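Local coordinates for annexin A8 (Homo sapiens, PDB 1W3W), which binds phospholipid membranes in a calcium-dependent manner and acts as an anticoagulant that indirectly inhibits the thromboplastin-specific complex of the coagulation cascade, at residues Y263-G268 / D273-R278; R278-R283 / L320-S325; L178-A183 / F217-K222. All blocks are in the same frame, centred on the assembly; numbering follows the deposited sequence.

Interaction 1. Residues Y263-G268 / D273-R278. With CA (calcium ion), chain B.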
loop_
_atom_site.group_PDB
_atom_site.type_symbol
_atom_site.label_atom_id
_atom_site.label_comp_id
_atom_site.label_asym_id
_atom_site.label_seq_id
_atom_site.Cartn_x
_atom_site.Cartn_y
_atom_site.Cartn_z
ATOM N N TYR A 263 -0.697 1.219 12.302
ATOM C CA TYR A 263 -0.394 1.706 13.653
ATOM C C TYR A 263 0.209 3.103 13.649
ATOM O O TYR A 263 -0.217 3.973 14.414
ATOM C CB TYR A 263 0.560 0.739 14.358
ATOM C CG TYR A 263 0.949 1.144 15.771
ATOM C CD1 TYR A 263 0.058 0.991 16.833
ATOM C CD2 TYR A 263 2.215 1.681 16.038
ATOM C CE1 TYR A 263 0.415 1.363 18.128
ATOM C CE2 TYR A 263 2.583 2.050 17.335
ATOM C CZ TYR A 263 1.670 1.886 18.369
ATOM O OH TYR A 263 2.023 2.249 19.640
ATOM N N TYR A 264 1.193 3.334 12.787
ATOM C CA TYR A 264 1.860 4.626 12.773
ATOM C C TYR A 264 1.063 5.707 12.051
ATOM O O TYR A 264 1.277 6.882 12.296
ATOM C CB TYR A 264 3.294 4.513 12.256
ATOM C CG TYR A 264 4.236 3.954 13.313
ATOM C CD1 TYR A 264 4.784 2.679 13.186
ATOM C CD2 TYR A 264 4.544 4.689 14.462
ATOM C CE1 TYR A 264 5.643 2.154 14.162
ATOM C CE2 TYR A 264 5.393 4.169 15.446
ATOM C CZ TYR A 264 5.940 2.899 15.283
ATOM O OH TYR A 264 6.775 2.370 16.246
ATOM N N ALA A 265 0.100 5.313 11.223
ATOM C CA ALA A 265 -0.876 6.250 10.678
ATOM C C ALA A 265 -1.752 6.868 11.776
ATOM O O ALA A 265 -2.275 7.956 11.599
ATOM C CB ALA A 265 -1.766 5.555 9.667
ATOM N N MET A 266 -1.929 6.152 12.883
ATOM C CA MET A 266 -2.832 6.562 13.957
ATOM C C MET A 266 -2.128 7.019 15.231
ATOM O O MET A 266 -2.667 7.848 15.958
ATOM C CB MET A 266 -3.820 5.428 14.267
ATOM C CG MET A 266 -4.924 5.331 13.219
ATOM S SD MET A 266 -6.108 4.014 13.468
ATOM C CE MET A 266 -5.142 2.608 13.175
ATOM N N LYS A 267 -0.930 6.511 15.494
ATOM C CA LYS A 267 -0.217 6.785 16.750
ATOM C C LYS A 267 0.082 8.273 16.908
ATOM O O LYS A 267 0.392 8.956 15.936
ATOM C CB LYS A 267 1.089 5.974 16.811
ATOM C CG LYS A 267 2.091 6.391 17.911
ATOM C CD LYS A 267 2.124 5.415 19.080
ATOM C CE LYS A 267 0.907 5.554 20.004
ATOM N NZ LYS A 267 1.243 6.253 21.292
ATOM N N GLY A 268 -0.025 8.774 18.138
ATOM C CA GLY A 268 0.280 10.172 18.418
ATOM C C GLY A 268 -0.774 11.133 17.901
ATOM O O GLY A 268 -1.902 10.731 17.591
ATOM N N ASP A 273 -4.727 10.059 7.481
ATOM C CA ASP A 273 -5.912 9.421 6.952
ATOM C C ASP A 273 -5.668 8.811 5.580
ATOM O O ASP A 273 -6.223 7.783 5.281
ATOM C CB ASP A 273 -7.080 10.406 6.891
ATOM C CG ASP A 273 -7.538 10.814 8.252
ATOM O OD1 ASP A 273 -8.112 9.979 8.990
ATOM O OD2 ASP A 273 -7.328 11.956 8.682
ATOM N N GLY A 274 -4.850 9.458 4.754
ATOM C CA GLY A 274 -4.497 8.918 3.442
ATOM C C GLY A 274 -3.913 7.518 3.546
ATOM O O GLY A 274 -4.294 6.617 2.795
ATOM N N THR A 275 -3.012 7.338 4.504
ATOM C CA THR A 275 -2.352 6.062 4.749
ATOM C C THR A 275 -3.275 5.006 5.338
ATOM O O THR A 275 -3.203 3.829 4.969
ATOM C CB THR A 275 -1.154 6.299 5.686
ATOM O OG1 THR A 275 -0.216 7.123 5.006
ATOM C CG2 THR A 275 -0.383 5.026 5.959
ATOM N N LEU A 276 -4.129 5.426 6.260
ATOM C CA LEU A 276 -5.158 4.556 6.819
ATOM C C LEU A 276 -6.107 4.041 5.729
ATOM O O LEU A 276 -6.346 2.847 5.606
ATOM C CB LEU A 276 -5.933 5.334 7.889
ATOM C CG LEU A 276 -7.008 4.640 8.720
ATOM C CD1 LEU A 276 -6.463 3.456 9.499
ATOM C CD2 LEU A 276 -7.591 5.672 9.675
ATOM N N ILE A 277 -6.637 4.952 4.926
ATOM C CA ILE A 277 -7.560 4.602 3.859
ATOM C C ILE A 277 -6.916 3.646 2.866
ATOM O O ILE A 277 -7.468 2.591 2.565
ATOM C CB ILE A 277 -8.062 5.881 3.153
ATOM C CG1 ILE A 277 -9.055 6.626 4.072
ATOM C CG2 ILE A 277 -8.664 5.544 1.788
ATOM C CD1 ILE A 277 -9.359 8.055 3.657
ATOM N N ARG A 278 -5.739 4.007 2.367
ATOM C CA ARG A 278 -5.092 3.261 1.296
ATOM C C ARG A 278 -4.770 1.831 1.690
ATOM O O ARG A 278 -4.984 0.895 0.918
ATOM C CB ARG A 278 -3.812 3.980 0.851
ATOM C CG ARG A 278 -3.113 3.346 -0.342
ATOM C CD ARG A 278 -1.881 4.128 -0.818
ATOM N NE ARG A 278 -0.976 4.368 0.297
ATOM C CZ ARG A 278 -0.823 5.524 0.946
ATOM N NH1 ARG A 278 -1.494 6.604 0.615
ATOM N NH2 ARG A 278 0.007 5.587 1.965
HETATM CA CA CA B . -3.848 9.865 16.439
HETATM O O HOH W 1 -3.710 8.929 18.649
#
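Met266 and Leu276 lay their side chains across each other at about a right angle, and the touching is done by one branch of the leucine. CD1 of Leu276 meets the bent end of the methionine, 4.0 Å from Met266 CE and equally near its SD. The extended middle of the methionine chain puts SD beside that branch, and the bend at the last torsion (chi3 -68°) brings CE to it as well. Beside this pair, Ala265 points its methyl toward helix 273-283, where it rests 4.0 Å from Thr275 CG2 and close to the backbone N of Leu276. With CG2 of Thr275 anti to the backbone N, the threonine offers its methyl to Ala265, while OG1 receives a weak hydrogen bond from Arg278 NH2, whose guanidinium also forms salt bridges with Glu101 and Glu118. With only a methyl between them, the backbones come near, the CA atoms of Ala265 and Leu276 lying 6.0 Å apart. All four residues are buried, and Met266 also packs on Leu303, Met306 and Ile307 of helix 303-310. While its side chain faces the core, Met266 turns its carbonyl O to a calcium ion at 2.4 Å; Gly268 O binds at the same distance. Gly270 O, Asp310 OD2 and a water add to the coordination: loop carbonyl oxygens joined by a carboxylate from far along the sequence, the pattern of the type II calcium site of annexin repeats.

Interaction 2. Residues R278-R283 / L320-S325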
loop_
_atom_site.group_PDB
_atom_site.type_symbol
_atom_site.label_atom_id
_atom_site.label_comp_id
_atom_site.label_asym_id
_atom_site.label_seq_id
_atom_site.Cartn_x
_atom_site.Cartn_y
_atom_site.Cartn_z
ATOM N N ARG A 278 -5.739 4.007 2.367
ATOM C CA ARG A 278 -5.092 3.261 1.296
ATOM C C ARG A 278 -4.770 1.831 1.690
ATOM O O ARG A 278 -4.984 0.895 0.918
ATOM C CB ARG A 278 -3.812 3.980 0.851
ATOM C CG ARG A 278 -3.113 3.346 -0.342
ATOM C CD ARG A 278 -1.881 4.128 -0.818
ATOM N NE ARG A 278 -0.976 4.368 0.297
ATOM C CZ ARG A 278 -0.823 5.524 0.946
ATOM N NH1 ARG A 278 -1.494 6.604 0.615
ATOM N NH2 ARG A 278 0.007 5.587 1.965
ATOM N N ASN A 279 -4.263 1.652 2.897
ATOM C CA ASN A 279 -3.887 0.328 3.349
ATOM C C ASN A 279 -5.068 -0.561 3.673
ATOM O O ASN A 279 -5.046 -1.747 3.343
ATOM C CB ASN A 279 -2.886 0.442 4.493
ATOM C CG ASN A 279 -1.539 0.875 3.995
ATOM O OD1 ASN A 279 -1.169 2.053 4.066
ATOM N ND2 ASN A 279 -0.824 -0.054 3.414
ATOM N N ILE A 280 -6.115 0.002 4.280
ATOM C CA ILE A 280 -7.319 -0.778 4.554
ATOM C C ILE A 280 -8.010 -1.153 3.244
ATOM O O ILE A 280 -8.392 -2.301 3.051
ATOM C CB ILE A 280 -8.275 -0.033 5.524
ATOM C CG1 ILE A 280 -7.694 -0.124 6.941
ATOM C CG2 ILE A 280 -9.680 -0.636 5.482
ATOM C CD1 ILE A 280 -8.515 0.514 7.999
ATOM N N VAL A 281 -8.150 -0.188 2.344
ATOM C CA VAL A 281 -8.845 -0.429 1.100
ATOM C C VAL A 281 -8.096 -1.427 0.217
ATOM O O VAL A 281 -8.701 -2.370 -0.274
ATOM C CB VAL A 281 -9.110 0.877 0.342
ATOM C CG1 VAL A 281 -9.579 0.590 -1.085
ATOM C CG2 VAL A 281 -10.159 1.711 1.092
ATOM N N SER A 282 -6.796 -1.210 0.023
ATOM C CA SER A 282 -6.002 -2.016 -0.924
ATOM C C SER A 282 -5.724 -3.432 -0.398
ATOM O O SER A 282 -5.545 -4.353 -1.188
ATOM C CB SER A 282 -4.709 -1.289 -1.343
ATOM O OG SER A 282 -3.750 -1.209 -0.307
ATOM N N ARG A 283 -5.750 -3.622 0.923
ATOM C CA ARG A 283 -5.537 -4.958 1.493
ATOM C C ARG A 283 -6.831 -5.683 1.883
ATOM O O ARG A 283 -6.786 -6.838 2.268
ATOM C CB ARG A 283 -4.586 -4.879 2.681
ATOM C CG ARG A 283 -3.250 -4.195 2.354
ATOM C CD ARG A 283 -2.558 -4.763 1.133
ATOM N NE ARG A 283 -2.108 -6.126 1.384
ATOM C CZ ARG A 283 -1.317 -6.819 0.576
ATOM N NH1 ARG A 283 -0.905 -6.310 -0.568
ATOM N NH2 ARG A 283 -0.921 -8.032 0.931
ATOM N N LEU A 320 -15.026 0.861 9.996
ATOM C CA LEU A 320 -15.326 -0.278 10.858
ATOM C C LEU A 320 -16.135 -1.338 10.123
ATOM O O LEU A 320 -15.947 -2.511 10.363
ATOM C CB LEU A 320 -16.054 0.186 12.139
ATOM C CG LEU A 320 -15.233 1.045 13.110
ATOM C CD1 LEU A 320 -16.110 1.563 14.279
ATOM C CD2 LEU A 320 -14.061 0.252 13.668
ATOM N N SER A 321 -17.015 -0.925 9.211
ATOM C CA SER A 321 -17.799 -1.860 8.401
ATOM C C SER A 321 -16.874 -2.691 7.508
ATOM O O SER A 321 -17.050 -3.900 7.374
ATOM C CB SER A 321 -18.840 -1.106 7.578
ATOM O OG SER A 321 -19.691 -1.983 6.867
ATOM N N LEU A 322 -15.854 -2.039 6.943
ATOM C CA LEU A 322 -14.858 -2.700 6.098
ATOM C C LEU A 322 -13.991 -3.670 6.876
ATOM O O LEU A 322 -13.740 -4.780 6.433
ATOM C CB LEU A 322 -13.927 -1.657 5.474
ATOM C CG LEU A 322 -14.335 -1.051 4.148
ATOM C CD1 LEU A 322 -13.363 0.072 3.830
ATOM C CD2 LEU A 322 -14.346 -2.105 3.042
ATOM N N VAL A 323 -13.528 -3.238 8.043
ATOM C CA VAL A 323 -12.660 -4.050 8.888
ATOM C C VAL A 323 -13.403 -5.290 9.387
ATOM O O VAL A 323 -12.823 -6.360 9.495
ATOM C CB VAL A 323 -12.104 -3.217 10.072
ATOM C CG1 VAL A 323 -11.342 -4.093 11.058
ATOM C CG2 VAL A 323 -11.187 -2.102 9.556
ATOM N N GLY A 324 -14.688 -5.134 9.687
ATOM C CA GLY A 324 -15.514 -6.225 10.178
ATOM C C GLY A 324 -15.255 -6.568 11.636
ATOM O O GLY A 324 -14.575 -5.835 12.360
ATOM N N SER A 325 -15.801 -7.696 12.070
ATOM C CA SER A 325 -15.670 -8.109 13.465
ATOM C C SER A 325 -14.193 -8.174 13.888
ATOM O O SER A 325 -13.360 -8.731 13.195
ATOM C CB SER A 325 -16.366 -9.454 13.719
ATOM O OG SER A 325 -16.383 -9.722 15.118
#
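Ile280 supplies both apolar contacts between these helices, using two different branches. Its CG2 lies 4.1 Å from CD1 of Leu322, the two side chains meeting at a slant, whereas its CD1 reaches CG2 of Val323, also at 4.1 Å, with the chains crossing nearly at right angles. The first torsion of Ile280 (chi1 -75°) sets CG2 anti to the backbone N and CG1 anti to the carbonyl carbon, and the extended chi2 (-178°) carries CD1 on to Val323. No hydrogen bond joins the segments; methyl packing makes the contact.

Within the segments, polar bonds run along each helix; other polar groups turn outward, Arg278 forming salt bridges with Glu118 and Glu101. Arg278 O accepts from both Ser282 N and Ser282 OG, at 2.9 and 2.7 Å, the two donors arriving from opposite faces of the carbonyl plane. In residues 320-325 the helix finishes with a bond from Gly324 N to Leu320 O, and the positive phi of Gly324 (76°) takes the chain out of the helix.

Helices 273-283 and 313-323 thus meet inside the fourth annexin repeat. Ile280 also touches Ile307 of helix 303-310, Asn279 packs on Phe258 and Leu262 of helix 254-266, and Leu86 and Leu90 of helix 81-91 pack on Leu322 and Val281.

Interaction 3. Residues L178-A183 / F217-K222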
loop_
_atom_site.group_PDB
_atom_site.type_symbol
_atom_site.label_atom_id
_atom_site.label_comp_id
_atom_site.label_asym_id
_atom_site.label_seq_id
_atom_site.Cartn_x
_atom_site.Cartn_y
_atom_site.Cartn_z
ATOM N N LEU A 178 26.552 -17.250 -3.209
ATOM C CA LEU A 178 26.182 -15.895 -3.568
ATOM C C LEU A 178 25.565 -15.179 -2.364
ATOM O O LEU A 178 25.798 -13.995 -2.169
ATOM C CB LEU A 178 25.231 -15.899 -4.766
ATOM C CG LEU A 178 24.762 -14.535 -5.279
ATOM C CD1 LEU A 178 25.893 -13.792 -5.950
ATOM C CD2 LEU A 178 23.605 -14.721 -6.258
ATOM N N ALA A 179 24.819 -15.911 -1.545
ATOM C CA ALA A 179 24.224 -15.344 -0.337
ATOM C C ALA A 179 25.313 -14.866 0.609
ATOM O O ALA A 179 25.216 -13.780 1.173
ATOM C CB ALA A 179 23.329 -16.381 0.361
ATOM N N LEU A 180 26.361 -15.668 0.765
ATOM C CA LEU A 180 27.499 -15.303 1.599
ATOM C C LEU A 180 28.254 -14.103 1.044
ATOM O O LEU A 180 28.631 -13.202 1.799
ATOM C CB LEU A 180 28.456 -16.492 1.790
ATOM C CG LEU A 180 29.598 -16.262 2.785
ATOM C CD1 LEU A 180 29.057 -16.004 4.194
ATOM C CD2 LEU A 180 30.579 -17.424 2.804
ATOM N N GLN A 181 28.463 -14.084 -0.274
ATOM C CA GLN A 181 29.102 -12.949 -0.924
ATOM C C GLN A 181 28.275 -11.663 -0.779
ATOM O O GLN A 181 28.824 -10.599 -0.529
ATOM C CB GLN A 181 29.377 -13.224 -2.404
ATOM C CG GLN A 181 30.330 -12.194 -3.030
ATOM C CD GLN A 181 31.674 -12.070 -2.260
ATOM O OE1 GLN A 181 32.378 -13.068 -2.076
ATOM N NE2 GLN A 181 32.016 -10.847 -1.815
ATOM N N ASP A 182 26.967 -11.766 -0.951
ATOM C CA ASP A 182 26.086 -10.627 -0.740
ATOM C C ASP A 182 26.199 -10.104 0.693
ATOM O O ASP A 182 26.287 -8.903 0.887
ATOM C CB ASP A 182 24.636 -10.989 -1.055
ATOM C CG ASP A 182 24.352 -11.016 -2.535
ATOM O OD1 ASP A 182 23.241 -11.471 -2.893
ATOM O OD2 ASP A 182 25.169 -10.612 -3.403
ATOM N N ALA A 183 26.221 -10.992 1.679
ATOM C CA ALA A 183 26.330 -10.581 3.075
ATOM C C ALA A 183 27.700 -9.950 3.365
ATOM O O ALA A 183 27.802 -8.950 4.076
ATOM C CB ALA A 183 26.090 -11.743 3.977
ATOM N N PHE A 217 20.277 -12.006 5.146
ATOM C CA PHE A 217 20.133 -11.340 6.439
ATOM C C PHE A 217 20.670 -12.209 7.558
ATOM O O PHE A 217 21.307 -11.708 8.473
ATOM C CB PHE A 217 18.682 -10.972 6.747
ATOM C CG PHE A 217 18.059 -10.020 5.775
ATOM C CD1 PHE A 217 18.823 -9.226 4.926
ATOM C CD2 PHE A 217 16.688 -9.895 5.735
ATOM C CE1 PHE A 217 18.225 -8.349 4.051
ATOM C CE2 PHE A 217 16.094 -9.024 4.853
ATOM C CZ PHE A 217 16.860 -8.270 4.002
ATOM N N GLU A 218 20.407 -13.509 7.488
ATOM C CA GLU A 218 20.961 -14.466 8.442
ATOM C C GLU A 218 22.487 -14.452 8.437
ATOM O O GLU A 218 23.109 -14.362 9.494
ATOM C CB GLU A 218 20.512 -15.889 8.104
ATOM C CG GLU A 218 19.093 -16.251 8.462
ATOM C CD GLU A 218 18.809 -17.713 8.131
ATOM O OE1 GLU A 218 19.328 -18.600 8.853
ATOM O OE2 GLU A 218 18.113 -17.977 7.126
ATOM N N GLU A 219 23.083 -14.570 7.247
ATOM C CA GLU A 219 24.543 -14.582 7.100
ATOM C C GLU A 219 25.168 -13.264 7.544
ATOM O O GLU A 219 26.239 -13.249 8.165
ATOM C CB GLU A 219 24.962 -14.873 5.646
ATOM C CG GLU A 219 24.620 -16.269 5.152
ATOM C CD GLU A 219 25.239 -17.356 6.016
ATOM O OE1 GLU A 219 24.500 -18.261 6.433
ATOM O OE2 GLU A 219 26.456 -17.293 6.295
ATOM N N TYR A 220 24.500 -12.162 7.216
ATOM C CA TYR A 220 24.973 -10.846 7.588
ATOM C C TYR A 220 25.113 -10.724 9.117
ATOM O O TYR A 220 26.085 -10.172 9.606
ATOM C CB TYR A 220 24.044 -9.761 7.055
ATOM C CG TYR A 220 24.492 -8.396 7.469
ATOM C CD1 TYR A 220 25.498 -7.739 6.779
ATOM C CD2 TYR A 220 23.943 -7.772 8.586
ATOM C CE1 TYR A 220 25.928 -6.491 7.174
ATOM C CE2 TYR A 220 24.363 -6.521 8.984
ATOM C CZ TYR A 220 25.354 -5.887 8.290
ATOM O OH TYR A 220 25.769 -4.637 8.679
ATOM N N GLU A 221 24.144 -11.254 9.851
ATOM C CA GLU A 221 24.197 -11.255 11.308
ATOM C C GLU A 221 25.384 -12.008 11.884
ATOM O O GLU A 221 25.987 -11.539 12.840
ATOM C CB GLU A 221 22.916 -11.829 11.900
ATOM C CG GLU A 221 21.745 -10.901 11.738
ATOM C CD GLU A 221 20.531 -11.318 12.558
ATOM O OE1 GLU A 221 19.484 -10.677 12.375
ATOM O OE2 GLU A 221 20.631 -12.268 13.371
ATOM N N LYS A 222 25.708 -13.169 11.314
ATOM C CA LYS A 222 26.874 -13.954 11.735
ATOM C C LYS A 222 28.197 -13.243 11.491
ATOM O O LYS A 222 29.126 -13.333 12.295
ATOM C CB LYS A 222 26.919 -15.291 10.991
ATOM C CG LYS A 222 25.750 -16.218 11.279
#
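The short helical segments 178-183 and 217-222 cross at -54°, their axes 8.4 Å apart at closest approach. They come nearest where the CA atoms of Ala183 and Tyr220 lie 4.7 Å from each other, a close approach consistent with the small alanine there. Its methyl points into the facing helix and sits over the backbone, with CB 3.6 Å from Tyr220 N and 3.7 Å from Glu219 CB. Both segments belong to the third annexin repeat, where helix 176-191 packs on helix 210-224 within the all-helical bundle. CG of Tyr220 is anti to the backbone N (chi1 178°), and Ala183 O lies at the edge of its ring, near its plane, 3.8 Å from CD1. The phenol oxygen is held by a hydrogen bond to Ser231, and the residue also packs on Ile228 of helix 228-235. Toward the surface, Leu180 and Glu219 cross at about a right angle, where Leu180 CD1 touches the carboxylate oxygen OE2 of Glu219 at 3.6 Å. A bend at chi2 (-58°) folds the glutamate chain back to bring its carboxylate beside that leucine methyl, an apolar-to-polar contact without a hydrogen bond.

Overall arrangement
Interactions 1 and 2 follow one another along helix 273-283 and share Arg278, their centres 12 Å apart; both are buried contacts of the fourth repeat. Interaction 3 belongs to the third repeat, with its centre about 34 and 37 Å from those of interactions 1 and 2, and it is only partly buried. None of the three has a hydrogen bond between its segments. The chemistry still shifts with place: interaction 1 sets a methionine and small side chains against a helix next to a calcium ion, interaction 2 is branched aliphatic packing farther along the same helix, and interaction 3 pairs close backbones around an alanine with a glutamate at its outer margin, away from the annotated sites.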